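Local coordinates for polysaccharide deacetylase (Ammonifex degensii, PDB 4WCJ), which probably removes acetyl groups from poly-beta-1,6-N-acetyl-D-glucosamine as a zinc-binding member of carbohydrate esterase family 4, at residues 123-128 with 154-159; 159-164 with 183-188; 99-104 with 133-138; 142-147 with 195-200; 201-206 with 224-229. One frame throughout, in Å; residues are numbered along the deposited sequence.

In the fold
Contacts 1, 2 and 3 meet at the zinc ion: His157 comes from contact 1, His162 from contact 2 and Asp99 from contact 3, and two waters join them. The centres of contacts 1 and 2 lie about 9 Å apart, and the two share Tyr159; the centre of contact 3 is about 11 Å from that of contact 1, the two joined by the backbone bond from Ile124 N to Asp99 O (3.0 Å). Contact 5 supports the site from the second shell, where Ala205 O takes the bond from His157 ND1 (2.8 Å). Contact 4 stands farther off, the Ile143 side chain about 14 Å from the zinc ion, yet it packs on Val154 of contact 1.

Contact 1 (123-128 with 154-159); sequences VIAGQV and VGLHTY. With ZN (zinc ion), chain B.
Tyr159 lays one face of its ring on Gly126, whose CA stands 3.6 Å from the ring centroid and 14° off the normal, a CH-pi contact. With CG anti to the backbone N (chi1 -180°), the ring folds back against the 123-128 loop, and Ala125 CB approaches it obliquely while also meeting Leu156 CD1. Gly126 N donates to Tyr159 O at 2.8 Å, so Gly126 meets Tyr159 through both its N-H and its CA. Replacing Tyr159 with a serine would probably leave Gly126 CA without its aromatic partner and open a gap beside Ala125. Val123 and Leu156 form a parallel bridge between strands 119-123 and 152-156 of the beta/alpha barrel: Val123 N bonds Gly155 O (3.0 Å) and His157 N bonds Val123 O (2.9 Å). Val123 CG2 meets Val154 CG1 at 3.6 Å, the side chains crossing at about a right angle. Beyond the strand end His157 passes Ile124 CG1 obliquely, its NE2 binding the zinc ion at 2.1 Å and its ND1 bonded to Ala205 O.

Contact 2 (159-164 with 183-188); sequences YDLHYW and AEDTAR. With ZN (zinc ion), chain B.
Arg188 lies almost flat over the Tyr159 ring, guanidinium and ring planes only 8° apart, with CD 3.5 Å from the ring centroid and NE 3.4 Å from Tyr159 CZ. The arginine runs extended from CG to NE, which carries the guanidinium over the CE2 side toward the hydroxyl. A leucine in place of Tyr159 would probably deprive the guanidinium of its flat aromatic support and leave the arginine freer to swing. One helical turn earlier, Asp185 clasps the loop backbone with both oxygens: OD1 accepts from Tyr159 N at 2.8 Å and OD2 from Asp160 N at 2.9 Å, the latter on its syn lone pair. Leu161 slides past this carboxylate in the opposite direction, its CD1 reaching 3.6 Å from Asp185 CB. Within the loop, Tyr163 OH donates to Asp160 OD1, which also receives Gln127 NE2. Helix 179-197 thereby anchors the loop whose His162 NE2 binds the zinc ion; two N-H donors on one buried carboxylate would be expected to help stabilise its negative charge.

Contact 3 (99-104 with 133-138); sequences DGDLSV and EGFSMC. With ZN (zinc ion), chain B.
A single backbone bridge joins Asp101 to Met137, Cys138 N donating to Gly100 O (2.7 Å) and Leu102 N to Ser136 O (2.9 Å), while residues 99-102 and 135-138 run 83° apart. The bridge lies where strand 91-99 of the beta/alpha barrel gives way to helix 102-114, two residues after the zinc ligand Asp99. The first of these bonds is nearly collinear with the Gly100 carbonyl. Asp101 is the N-cap of the helix: its OD2 accepts from Ser103 N and, on the anti side, from Ser103 OG at 2.6 Å, so two donors from one residue hold the carboxylate. Its other oxygen, OD1, reaches across to Phe135 CB, with the carboxylate and ring planes 67° apart; Arg44 makes a cation-pi contact with that ring and a long, weak ion pair with OD1. Met137, bent at chi2 and chi3, curls back over Gly100, bringing SD to 3.6 Å from Gly100 C and CE against Asp101 CA. Next along the chain, Cys138 SG comes 3.3 Å from Asp101 O, and Leu102 CD2 touches Ser136 CB. At the metal, Asp99 OD1 binds the zinc ion at 2.2 Å, whereas OD2 stays 3.5 Å from it and instead accepts a hydrogen bond from water 1.

Contact 4 (142-147 with 195-200); sequences QIKEMV and EHLGLK
His196, its imidazole stacked with the ring of Trp140 from the start of helix 140-148, meets the side chain of Lys144 through its carbonyl oxygen; its ND1 makes a weak hydrogen bond to Cys192 O. Lys144 runs extended beyond CG, with CE 3.3 Å from His196 O and NZ at 3.8 Å; the methylene, rather than the ammonium, makes the closer approach. Leu197 supplies the apolar half of the contact. Its CG lies anti to the carbonyl carbon (chi1 -54°), an arrangement that carries CD2 across to the other helix, where it meets Lys144 CG at 4.0 Å and Ile143 CG2 at 4.1 Å. Ile143 and Leu197 cross at about a right angle, and Val147 CG2 stands a little farther off, 4.5 Å from the same methyl. Only 225 Å² is buried in all, a light surface contact between two helices on the outside of the barrel. Both helices pack on strand 152-156, whose Val154 touches Ile143, Val147 and Leu197 alike, while Met146 turns to helix 102-114 and strand 119-123.

Contact 5 (201-206 with 224-229); sequences TRYFAY and FSLVFT
Phe204 CB presses on one face of the Phe224 ring, 4.0 Å from its centroid, and the Phe204 ring then turns its edge toward that same face, centroids 5.6 Å apart and planes at 74°. The two side chains leave their backbones differently, CG of Phe204 anti to the backbone N (chi1 -174°) and CG of Phe224 anti to the carbonyl carbon, which sets up this edge-to-face pair. Thr201 CG2 lies alongside Phe224, meeting CE1 at 3.8 Å, and Leu219 of helix 213-221 touches both phenylalanines. That helix is the crossover of a beta-alpha-beta unit, the axes of whose parallel strands, 203-205 and 226-229, come within 4.7 Å at an angle of 21°. Phe204 N bonds to Leu226 O, and Phe228 N to Phe204 O. On the sheet face carrying Tyr203, Ala205, Leu226 and Phe228, Leu226 runs beside the tyrosine, CD1 against CE1 at 3.6 Å, and Phe228 CE1 reaches Tyr203 CB. Ala205 CB meets Phe228 CB at 4.2 Å. Farther along, Val227 CG1 meets the Tyr206 ring obliquely at CE2 (3.4 Å); the tyrosine hydroxyl is hydrogen-bonded to Asp216. At the opposite end Ser225 OG sits over one face of the Arg202 guanidinium, itself paired with Glu79 in a salt bridge.

Contact 1 (123-128 with 154-159)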
# COMPACT_ATOMS: atom_id res chain seq x y z
N VAL A 123 3.65 -2.08 6.03
CA VAL A 123 4.01 -3.25 6.82
C VAL A 123 3.24 -3.38 8.13
O VAL A 123 2.88 -2.39 8.77
CB VAL A 123 5.52 -3.28 7.11
CG1 VAL A 123 6.31 -3.18 5.80
CG2 VAL A 123 5.96 -2.14 8.05
N ILE A 124 2.96 -4.63 8.49
CA ILE A 124 2.45 -4.98 9.80
C ILE A 124 3.65 -4.96 10.74
O ILE A 124 4.39 -5.93 10.84
CB ILE A 124 1.79 -6.36 9.82
CG1 ILE A 124 0.77 -6.47 8.70
CG2 ILE A 124 1.13 -6.59 11.17
CD1 ILE A 124 0.32 -7.87 8.44
N ALA A 125 3.85 -3.82 11.40
CA ALA A 125 5.15 -3.55 12.03
C ALA A 125 5.51 -4.59 13.08
O ALA A 125 6.69 -4.89 13.26
CB ALA A 125 5.16 -2.13 12.64
N GLY A 126 4.51 -5.14 13.76
CA GLY A 126 4.74 -6.13 14.79
C GLY A 126 5.00 -7.54 14.28
O GLY A 126 5.35 -8.43 15.06
N GLN A 127 4.84 -7.76 12.98
CA GLN A 127 5.07 -9.08 12.38
C GLN A 127 6.32 -9.10 11.51
O GLN A 127 6.70 -10.15 10.97
CB GLN A 127 3.85 -9.53 11.55
CG GLN A 127 2.60 -9.80 12.36
CD GLN A 127 2.81 -10.91 13.38
OE1 GLN A 127 3.63 -11.81 13.18
NE2 GLN A 127 2.05 -10.86 14.47
N VAL A 128 6.96 -7.95 11.35
CA VAL A 128 8.23 -7.90 10.62
C VAL A 128 9.28 -8.80 11.27
O VAL A 128 9.44 -8.81 12.50
CB VAL A 128 8.74 -6.45 10.53
CG1 VAL A 128 10.19 -6.40 10.03
CG2 VAL A 128 7.83 -5.65 9.62
N VAL A 154 8.08 3.28 3.55
CA VAL A 154 7.29 2.37 4.37
C VAL A 154 6.11 3.09 5.06
O VAL A 154 6.28 4.15 5.67
CB VAL A 154 8.15 1.69 5.45
CG1 VAL A 154 7.31 0.75 6.30
CG2 VAL A 154 9.30 0.94 4.79
N GLY A 155 4.93 2.47 4.96
CA GLY A 155 3.75 2.95 5.67
C GLY A 155 3.32 1.91 6.69
O GLY A 155 3.91 0.83 6.76
N LEU A 156 2.30 2.24 7.48
CA LEU A 156 1.85 1.34 8.54
C LEU A 156 0.56 0.59 8.14
O LEU A 156 -0.35 1.17 7.55
CB LEU A 156 1.63 2.12 9.84
CG LEU A 156 1.25 1.33 11.10
CD1 LEU A 156 2.38 0.40 11.55
CD2 LEU A 156 0.85 2.28 12.23
N HIS A 157 0.52 -0.70 8.47
CA HIS A 157 -0.58 -1.61 8.16
C HIS A 157 -1.02 -2.22 9.49
O HIS A 157 -1.16 -3.43 9.62
CB HIS A 157 -0.10 -2.68 7.16
CG HIS A 157 -1.18 -3.36 6.38
ND1 HIS A 157 -2.30 -2.71 5.90
CD2 HIS A 157 -1.29 -4.65 5.95
CE1 HIS A 157 -3.06 -3.57 5.24
NE2 HIS A 157 -2.47 -4.75 5.25
N THR A 158 -1.26 -1.34 10.47
CA THR A 158 -1.33 -1.65 11.92
C THR A 158 -0.00 -2.19 12.45
O THR A 158 0.88 -2.59 11.69
CB THR A 158 -2.47 -2.66 12.31
OG1 THR A 158 -2.08 -4.01 12.00
CG2 THR A 158 -3.78 -2.32 11.63
N TYR A 159 0.13 -2.19 13.78
CA TYR A 159 1.24 -2.89 14.44
C TYR A 159 0.97 -4.40 14.50
O TYR A 159 1.77 -5.22 14.03
CB TYR A 159 1.48 -2.36 15.86
CG TYR A 159 2.62 -3.06 16.58
CD1 TYR A 159 3.93 -2.65 16.38
CD2 TYR A 159 2.38 -4.12 17.44
CE1 TYR A 159 4.98 -3.29 17.02
CE2 TYR A 159 3.43 -4.76 18.09
CZ TYR A 159 4.72 -4.34 17.87
OH TYR A 159 5.77 -4.97 18.50
ZN ZN B . -2.96 -6.72 4.59
O HOH W 1 -3.38 -8.65 3.51
O HOH W 2 -3.83 -6.06 2.56

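Contact 2 (159-164 with 183-188)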
# COMPACT_ATOMS: atom_id res chain seq x y z
N TYR A 159 0.13 -2.19 13.78
CA TYR A 159 1.24 -2.89 14.44
C TYR A 159 0.97 -4.40 14.50
O TYR A 159 1.77 -5.22 14.03
CB TYR A 159 1.48 -2.36 15.86
CG TYR A 159 2.62 -3.06 16.58
CD1 TYR A 159 3.93 -2.65 16.38
CD2 TYR A 159 2.38 -4.12 17.44
CE1 TYR A 159 4.98 -3.29 17.02
CE2 TYR A 159 3.43 -4.76 18.09
CZ TYR A 159 4.72 -4.34 17.87
OH TYR A 159 5.77 -4.97 18.50
N ASP A 160 -0.15 -4.77 15.10
CA ASP A 160 -0.53 -6.19 15.17
C ASP A 160 -2.04 -6.33 15.35
O ASP A 160 -2.52 -6.92 16.32
CB ASP A 160 0.23 -6.89 16.29
CG ASP A 160 0.04 -8.41 16.28
OD1 ASP A 160 -0.23 -8.98 15.19
OD2 ASP A 160 0.17 -9.02 17.36
N LEU A 161 -2.78 -5.79 14.39
CA LEU A 161 -4.24 -5.87 14.42
C LEU A 161 -4.79 -6.35 13.08
O LEU A 161 -5.94 -6.06 12.74
CB LEU A 161 -4.85 -4.51 14.80
CG LEU A 161 -4.99 -4.21 16.30
CD1 LEU A 161 -5.73 -2.90 16.52
CD2 LEU A 161 -5.72 -5.35 17.01
N HIS A 162 -3.98 -7.08 12.34
CA HIS A 162 -4.39 -7.61 11.04
C HIS A 162 -5.12 -8.94 11.21
O HIS A 162 -4.67 -9.99 10.73
CB HIS A 162 -3.17 -7.78 10.13
CG HIS A 162 -3.50 -7.80 8.67
ND1 HIS A 162 -4.33 -8.74 8.10
CD2 HIS A 162 -3.08 -7.00 7.66
CE1 HIS A 162 -4.41 -8.51 6.80
NE2 HIS A 162 -3.68 -7.46 6.51
N TYR A 163 -6.24 -8.88 11.90
CA TYR A 163 -7.02 -10.06 12.19
C TYR A 163 -8.48 -9.83 11.84
O TYR A 163 -9.01 -8.71 11.97
CB TYR A 163 -6.89 -10.44 13.67
CG TYR A 163 -5.46 -10.70 14.10
CD1 TYR A 163 -4.86 -11.93 13.89
CD2 TYR A 163 -4.71 -9.70 14.72
CE1 TYR A 163 -3.56 -12.17 14.28
CE2 TYR A 163 -3.40 -9.93 15.11
CZ TYR A 163 -2.83 -11.17 14.89
OH TYR A 163 -1.53 -11.42 15.28
N TRP A 164 -9.13 -10.91 11.40
CA TRP A 164 -10.52 -10.87 10.97
C TRP A 164 -11.42 -11.65 11.92
O TRP A 164 -11.11 -12.79 12.29
CB TRP A 164 -10.64 -11.45 9.55
CG TRP A 164 -12.04 -11.45 9.02
CD1 TRP A 164 -12.95 -12.46 9.11
CD2 TRP A 164 -12.68 -10.39 8.30
NE1 TRP A 164 -14.13 -12.09 8.50
CE2 TRP A 164 -13.98 -10.83 8.00
CE3 TRP A 164 -12.28 -9.12 7.90
CZ2 TRP A 164 -14.89 -10.03 7.30
CZ3 TRP A 164 -13.18 -8.33 7.20
CH2 TRP A 164 -14.47 -8.79 6.91
N ALA A 183 -6.26 2.91 18.61
CA ALA A 183 -5.43 4.08 18.81
C ALA A 183 -4.07 3.68 19.37
O ALA A 183 -3.04 4.19 18.93
CB ALA A 183 -6.12 5.07 19.74
N GLU A 184 -4.07 2.76 20.33
CA GLU A 184 -2.84 2.34 21.00
C GLU A 184 -1.95 1.57 20.03
O GLU A 184 -0.73 1.77 20.00
CB GLU A 184 -3.16 1.51 22.24
CG GLU A 184 -3.49 2.37 23.46
CD GLU A 184 -4.41 1.68 24.45
OE1 GLU A 184 -4.95 0.59 24.13
OE2 GLU A 184 -4.60 2.23 25.56
N ASP A 185 -2.57 0.70 19.25
CA ASP A 185 -1.85 -0.09 18.25
C ASP A 185 -1.21 0.81 17.20
O ASP A 185 -0.06 0.60 16.80
CB ASP A 185 -2.80 -1.08 17.59
CG ASP A 185 -2.13 -1.93 16.54
OD1 ASP A 185 -2.09 -1.49 15.37
OD2 ASP A 185 -1.66 -3.03 16.88
N THR A 186 -1.96 1.80 16.74
CA THR A 186 -1.46 2.75 15.74
C THR A 186 -0.28 3.55 16.28
O THR A 186 0.71 3.74 15.57
CB THR A 186 -2.57 3.71 15.27
OG1 THR A 186 -3.67 2.94 14.75
CG2 THR A 186 -2.06 4.62 14.16
N ALA A 187 -0.37 3.99 17.53
CA ALA A 187 0.72 4.75 18.13
C ALA A 187 1.95 3.87 18.30
O ALA A 187 3.08 4.33 18.12
CB ALA A 187 0.30 5.33 19.48
N ARG A 188 1.73 2.61 18.63
CA ARG A 188 2.84 1.67 18.77
C ARG A 188 3.49 1.45 17.41
O ARG A 188 4.72 1.43 17.29
CB ARG A 188 2.35 0.34 19.37
CG ARG A 188 3.46 -0.70 19.55
CD ARG A 188 2.94 -1.96 20.22
NE ARG A 188 4.02 -2.77 20.79
CZ ARG A 188 3.83 -3.89 21.48
NH1 ARG A 188 2.60 -4.35 21.69
NH2 ARG A 188 4.87 -4.56 21.96
ZN ZN B . -2.96 -6.72 4.59
O HOH W 1 -3.38 -8.65 3.51
O HOH W 2 -3.83 -6.06 2.56

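Contact 3 (99-104 with 133-138)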
# COMPACT_ATOMS: atom_id res chain seq x y z
N ASP A 99 1.52 -5.81 3.76
CA ASP A 99 1.75 -6.83 4.81
C ASP A 99 3.21 -6.90 5.27
O ASP A 99 3.51 -6.69 6.45
CB ASP A 99 1.28 -8.23 4.40
CG ASP A 99 -0.23 -8.32 4.29
OD1 ASP A 99 -0.89 -7.33 4.65
OD2 ASP A 99 -0.75 -9.37 3.85
N GLY A 100 4.12 -7.21 4.34
CA GLY A 100 5.52 -7.31 4.69
C GLY A 100 6.17 -8.58 4.17
O GLY A 100 7.26 -8.96 4.63
N ASP A 101 5.51 -9.24 3.23
CA ASP A 101 5.99 -10.54 2.75
C ASP A 101 7.43 -10.49 2.25
O ASP A 101 7.83 -9.53 1.59
CB ASP A 101 5.09 -11.08 1.65
CG ASP A 101 5.32 -12.56 1.40
OD1 ASP A 101 4.82 -13.38 2.19
OD2 ASP A 101 5.99 -12.90 0.40
N LEU A 102 8.20 -11.53 2.56
CA LEU A 102 9.59 -11.64 2.11
C LEU A 102 9.72 -11.52 0.60
O LEU A 102 10.73 -11.03 0.10
CB LEU A 102 10.19 -12.96 2.58
CG LEU A 102 11.64 -13.23 2.18
CD1 LEU A 102 12.55 -12.09 2.65
CD2 LEU A 102 12.12 -14.57 2.71
N SER A 103 8.70 -11.95 -0.13
CA SER A 103 8.78 -11.92 -1.59
C SER A 103 8.86 -10.50 -2.12
O SER A 103 9.33 -10.29 -3.23
CB SER A 103 7.59 -12.65 -2.24
OG SER A 103 6.38 -11.95 -2.01
N VAL A 104 8.37 -9.52 -1.36
CA VAL A 104 8.55 -8.13 -1.79
C VAL A 104 10.05 -7.81 -1.89
O VAL A 104 10.49 -7.15 -2.84
CB VAL A 104 7.85 -7.13 -0.84
CG1 VAL A 104 8.06 -5.68 -1.31
CG2 VAL A 104 6.37 -7.44 -0.76
N GLU A 133 1.18 -16.03 9.28
CA GLU A 133 0.16 -16.77 8.55
C GLU A 133 0.78 -17.69 7.49
O GLU A 133 0.23 -17.88 6.41
CB GLU A 133 -0.84 -15.81 7.92
CG GLU A 133 -1.41 -14.83 8.93
CD GLU A 133 -2.90 -14.59 8.76
OE1 GLU A 133 -3.28 -13.95 7.76
OE2 GLU A 133 -3.67 -15.03 9.63
N GLY A 134 1.94 -18.25 7.83
CA GLY A 134 2.58 -19.24 6.98
C GLY A 134 3.67 -18.71 6.06
O GLY A 134 4.31 -19.49 5.35
N PHE A 135 3.88 -17.40 6.06
CA PHE A 135 4.83 -16.78 5.15
C PHE A 135 5.92 -16.02 5.89
O PHE A 135 5.64 -15.27 6.83
CB PHE A 135 4.12 -15.80 4.21
CG PHE A 135 3.19 -16.45 3.24
CD1 PHE A 135 1.92 -16.84 3.64
CD2 PHE A 135 3.56 -16.64 1.92
CE1 PHE A 135 1.03 -17.43 2.74
CE2 PHE A 135 2.68 -17.22 1.02
CZ PHE A 135 1.42 -17.61 1.43
N SER A 136 7.16 -16.19 5.45
CA SER A 136 8.24 -15.37 5.99
C SER A 136 8.00 -13.92 5.64
O SER A 136 7.59 -13.61 4.51
CB SER A 136 9.59 -15.80 5.46
OG SER A 136 9.84 -17.15 5.80
N MET A 137 8.23 -13.05 6.61
CA MET A 137 8.16 -11.61 6.39
C MET A 137 9.56 -11.09 6.16
O MET A 137 10.53 -11.71 6.57
CB MET A 137 7.52 -10.89 7.59
CG MET A 137 6.09 -11.31 7.90
SD MET A 137 4.86 -10.74 6.68
CE MET A 137 4.64 -12.24 5.72
N CYS A 138 9.67 -9.95 5.49
CA CYS A 138 10.94 -9.23 5.43
C CYS A 138 11.46 -9.01 6.84
O CYS A 138 10.69 -8.85 7.79
CB CYS A 138 10.78 -7.88 4.73
SG CYS A 138 10.35 -7.97 3.00
ZN ZN B . -2.96 -6.72 4.59
O HOH W 1 -3.38 -8.65 3.51
O HOH W 2 -3.83 -6.06 2.56

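Contact 4 (142-147 with 195-200)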
# COMPACT_ATOMS: atom_id res chain seq x y z
N GLN A 142 16.19 -6.04 5.76
CA GLN A 142 15.76 -6.09 4.38
C GLN A 142 14.90 -4.88 4.01
O GLN A 142 15.06 -4.32 2.93
CB GLN A 142 15.01 -7.40 4.12
CG GLN A 142 15.95 -8.60 3.96
CD GLN A 142 15.25 -9.93 4.12
OE1 GLN A 142 14.16 -10.00 4.71
NE2 GLN A 142 15.86 -10.99 3.61
N ILE A 143 14.02 -4.47 4.92
CA ILE A 143 13.23 -3.25 4.70
C ILE A 143 14.15 -2.03 4.61
O ILE A 143 14.02 -1.19 3.71
CB ILE A 143 12.20 -3.07 5.83
CG1 ILE A 143 11.10 -4.12 5.69
CG2 ILE A 143 11.61 -1.66 5.80
CD1 ILE A 143 10.24 -4.26 6.92
N LYS A 144 15.11 -1.95 5.54
CA LYS A 144 16.08 -0.86 5.55
C LYS A 144 16.85 -0.77 4.24
O LYS A 144 17.09 0.32 3.73
CB LYS A 144 17.05 -1.00 6.72
CG LYS A 144 16.43 -0.66 8.07
CD LYS A 144 17.35 -1.01 9.22
CE LYS A 144 16.67 -0.77 10.56
NZ LYS A 144 17.58 -1.01 11.71
N GLU A 145 17.23 -1.92 3.69
CA GLU A 145 17.99 -1.93 2.44
C GLU A 145 17.13 -1.37 1.30
O GLU A 145 17.61 -0.64 0.44
CB GLU A 145 18.48 -3.34 2.12
CG GLU A 145 19.05 -3.50 0.73
CD GLU A 145 19.48 -4.92 0.41
OE1 GLU A 145 19.83 -5.18 -0.76
OE2 GLU A 145 19.48 -5.77 1.33
N MET A 146 15.85 -1.71 1.31
CA MET A 146 14.96 -1.20 0.27
C MET A 146 14.72 0.29 0.43
O MET A 146 14.68 1.02 -0.57
CB MET A 146 13.64 -1.97 0.29
CG MET A 146 13.81 -3.39 -0.21
SD MET A 146 12.24 -4.25 -0.46
CE MET A 146 11.67 -4.36 1.25
N VAL A 147 14.55 0.76 1.66
CA VAL A 147 14.43 2.19 1.92
C VAL A 147 15.70 2.94 1.48
O VAL A 147 15.63 4.02 0.89
CB VAL A 147 14.12 2.46 3.42
CG1 VAL A 147 14.22 3.92 3.74
CG2 VAL A 147 12.73 1.95 3.77
N GLU A 195 11.50 4.17 15.34
CA GLU A 195 12.67 3.58 15.97
C GLU A 195 13.57 2.88 14.96
O GLU A 195 14.79 3.00 15.02
CB GLU A 195 12.27 2.59 17.06
CG GLU A 195 13.46 1.91 17.71
CD GLU A 195 13.07 0.72 18.55
OE1 GLU A 195 11.85 0.46 18.69
OE2 GLU A 195 13.98 0.04 19.07
N HIS A 196 12.97 2.14 14.04
CA HIS A 196 13.76 1.38 13.07
C HIS A 196 14.24 2.24 11.90
O HIS A 196 15.40 2.14 11.49
CB HIS A 196 12.96 0.19 12.54
CG HIS A 196 12.81 -0.93 13.52
ND1 HIS A 196 11.59 -1.29 14.07
CD2 HIS A 196 13.72 -1.78 14.05
CE1 HIS A 196 11.76 -2.31 14.89
NE2 HIS A 196 13.04 -2.63 14.90
N LEU A 197 13.36 3.06 11.35
CA LEU A 197 13.64 3.76 10.11
C LEU A 197 14.01 5.24 10.30
O LEU A 197 14.46 5.89 9.36
CB LEU A 197 12.44 3.65 9.17
CG LEU A 197 11.94 2.23 8.88
CD1 LEU A 197 10.66 2.28 8.04
CD2 LEU A 197 13.01 1.34 8.21
N GLY A 198 13.81 5.76 11.51
CA GLY A 198 14.14 7.14 11.82
C GLY A 198 13.27 8.16 11.10
O GLY A 198 13.67 9.31 10.93
N LEU A 199 12.09 7.73 10.67
CA LEU A 199 11.19 8.58 9.89
C LEU A 199 9.80 8.62 10.49
O LEU A 199 9.30 7.62 11.00
CB LEU A 199 11.10 8.08 8.44
CG LEU A 199 12.38 7.98 7.62
CD1 LEU A 199 12.10 7.25 6.30
CD2 LEU A 199 12.97 9.35 7.36
N LYS A 200 9.17 9.80 10.44
CA LYS A 200 7.75 9.90 10.78
C LYS A 200 6.93 9.20 9.71
O LYS A 200 7.22 9.32 8.52
CB LYS A 200 7.33 11.36 10.93

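Contact 5 (201-206 with 224-229)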
# COMPACT_ATOMS: atom_id res chain seq x y z
N THR A 201 5.90 8.48 10.12
CA THR A 201 5.09 7.69 9.19
C THR A 201 3.90 8.50 8.67
O THR A 201 2.96 8.75 9.42
CB THR A 201 4.58 6.40 9.85
OG1 THR A 201 5.67 5.72 10.47
CG2 THR A 201 3.91 5.49 8.82
N ARG A 202 3.92 8.87 7.40
CA ARG A 202 2.83 9.68 6.85
C ARG A 202 1.63 8.86 6.36
O ARG A 202 0.51 9.37 6.26
CB ARG A 202 3.36 10.54 5.69
CG ARG A 202 4.41 11.56 6.10
CD ARG A 202 4.86 12.41 4.91
NE ARG A 202 3.91 13.47 4.57
CZ ARG A 202 3.80 14.62 5.24
NH1 ARG A 202 2.92 15.54 4.86
NH2 ARG A 202 4.56 14.85 6.30
N TYR A 203 1.85 7.58 6.05
CA TYR A 203 0.86 6.82 5.30
C TYR A 203 0.36 5.57 5.99
O TYR A 203 1.14 4.81 6.56
CB TYR A 203 1.45 6.45 3.93
CG TYR A 203 2.06 7.65 3.25
CD1 TYR A 203 1.34 8.82 3.10
CD2 TYR A 203 3.37 7.62 2.77
CE1 TYR A 203 1.89 9.93 2.49
CE2 TYR A 203 3.92 8.72 2.16
CZ TYR A 203 3.18 9.88 2.02
OH TYR A 203 3.74 10.98 1.41
N PHE A 204 -0.96 5.34 5.91
CA PHE A 204 -1.58 4.19 6.55
C PHE A 204 -2.51 3.45 5.58
O PHE A 204 -3.21 4.08 4.79
CB PHE A 204 -2.38 4.63 7.79
CG PHE A 204 -2.95 3.49 8.60
CD1 PHE A 204 -4.17 2.92 8.26
CD2 PHE A 204 -2.28 3.02 9.71
CE1 PHE A 204 -4.69 1.88 9.01
CE2 PHE A 204 -2.80 1.98 10.46
CZ PHE A 204 -3.99 1.41 10.11
N ALA A 205 -2.50 2.12 5.66
CA ALA A 205 -3.41 1.28 4.87
C ALA A 205 -4.21 0.38 5.79
O ALA A 205 -3.65 -0.34 6.62
CB ALA A 205 -2.66 0.45 3.85
N TYR A 206 -5.53 0.42 5.65
CA TYR A 206 -6.42 -0.44 6.43
C TYR A 206 -6.31 -1.89 6.00
O TYR A 206 -6.48 -2.20 4.82
CB TYR A 206 -7.87 -0.01 6.29
CG TYR A 206 -8.29 1.24 7.05
CD1 TYR A 206 -8.23 1.28 8.44
CD2 TYR A 206 -8.77 2.35 6.38
CE1 TYR A 206 -8.62 2.41 9.14
CE2 TYR A 206 -9.17 3.48 7.07
CZ TYR A 206 -9.09 3.51 8.45
OH TYR A 206 -9.50 4.63 9.14
N PHE A 224 -1.36 11.17 10.32
CA PHE A 224 -1.29 10.58 8.99
C PHE A 224 -1.81 11.55 7.92
O PHE A 224 -2.81 12.25 8.11
CB PHE A 224 -2.05 9.25 8.96
CG PHE A 224 -1.33 8.16 9.68
CD1 PHE A 224 -0.34 7.42 9.03
CD2 PHE A 224 -1.57 7.90 11.02
CE1 PHE A 224 0.36 6.43 9.69
CE2 PHE A 224 -0.88 6.90 11.68
CZ PHE A 224 0.09 6.17 11.01
N SER A 225 -1.09 11.59 6.80
CA SER A 225 -1.42 12.48 5.68
C SER A 225 -2.27 11.79 4.62
O SER A 225 -3.01 12.45 3.88
CB SER A 225 -0.13 13.00 5.05
OG SER A 225 0.67 13.64 6.02
N LEU A 226 -2.14 10.47 4.52
CA LEU A 226 -2.93 9.68 3.59
C LEU A 226 -3.36 8.38 4.22
O LEU A 226 -2.58 7.71 4.90
CB LEU A 226 -2.17 9.39 2.30
CG LEU A 226 -1.82 10.57 1.39
CD1 LEU A 226 -0.91 10.10 0.27
CD2 LEU A 226 -3.07 11.26 0.83
N VAL A 227 -4.61 8.02 3.94
CA VAL A 227 -5.22 6.79 4.43
C VAL A 227 -5.70 6.01 3.21
O VAL A 227 -6.50 6.50 2.42
CB VAL A 227 -6.39 7.10 5.38
CG1 VAL A 227 -7.05 5.81 5.85
CG2 VAL A 227 -5.91 7.95 6.56
N PHE A 228 -5.16 4.80 3.04
CA PHE A 228 -5.42 4.02 1.83
C PHE A 228 -6.43 2.91 2.04
O PHE A 228 -6.35 2.16 3.01
CB PHE A 228 -4.12 3.40 1.32
CG PHE A 228 -3.13 4.39 0.80
CD1 PHE A 228 -2.39 5.18 1.68
CD2 PHE A 228 -2.91 4.52 -0.55
CE1 PHE A 228 -1.46 6.08 1.21
CE2 PHE A 228 -1.97 5.42 -1.04
CZ PHE A 228 -1.25 6.20 -0.15
N THR A 229 -7.36 2.81 1.10
CA THR A 229 -8.43 1.82 1.12
C THR A 229 -8.32 0.88 -0.07
O THR A 229 -7.41 1.03 -0.88
CB THR A 229 -9.81 2.50 1.10
OG1 THR A 229 -10.07 3.03 -0.21
CG2 THR A 229 -9.88 3.65 2.10
O HOH W 3 -6.55 -0.66 2.47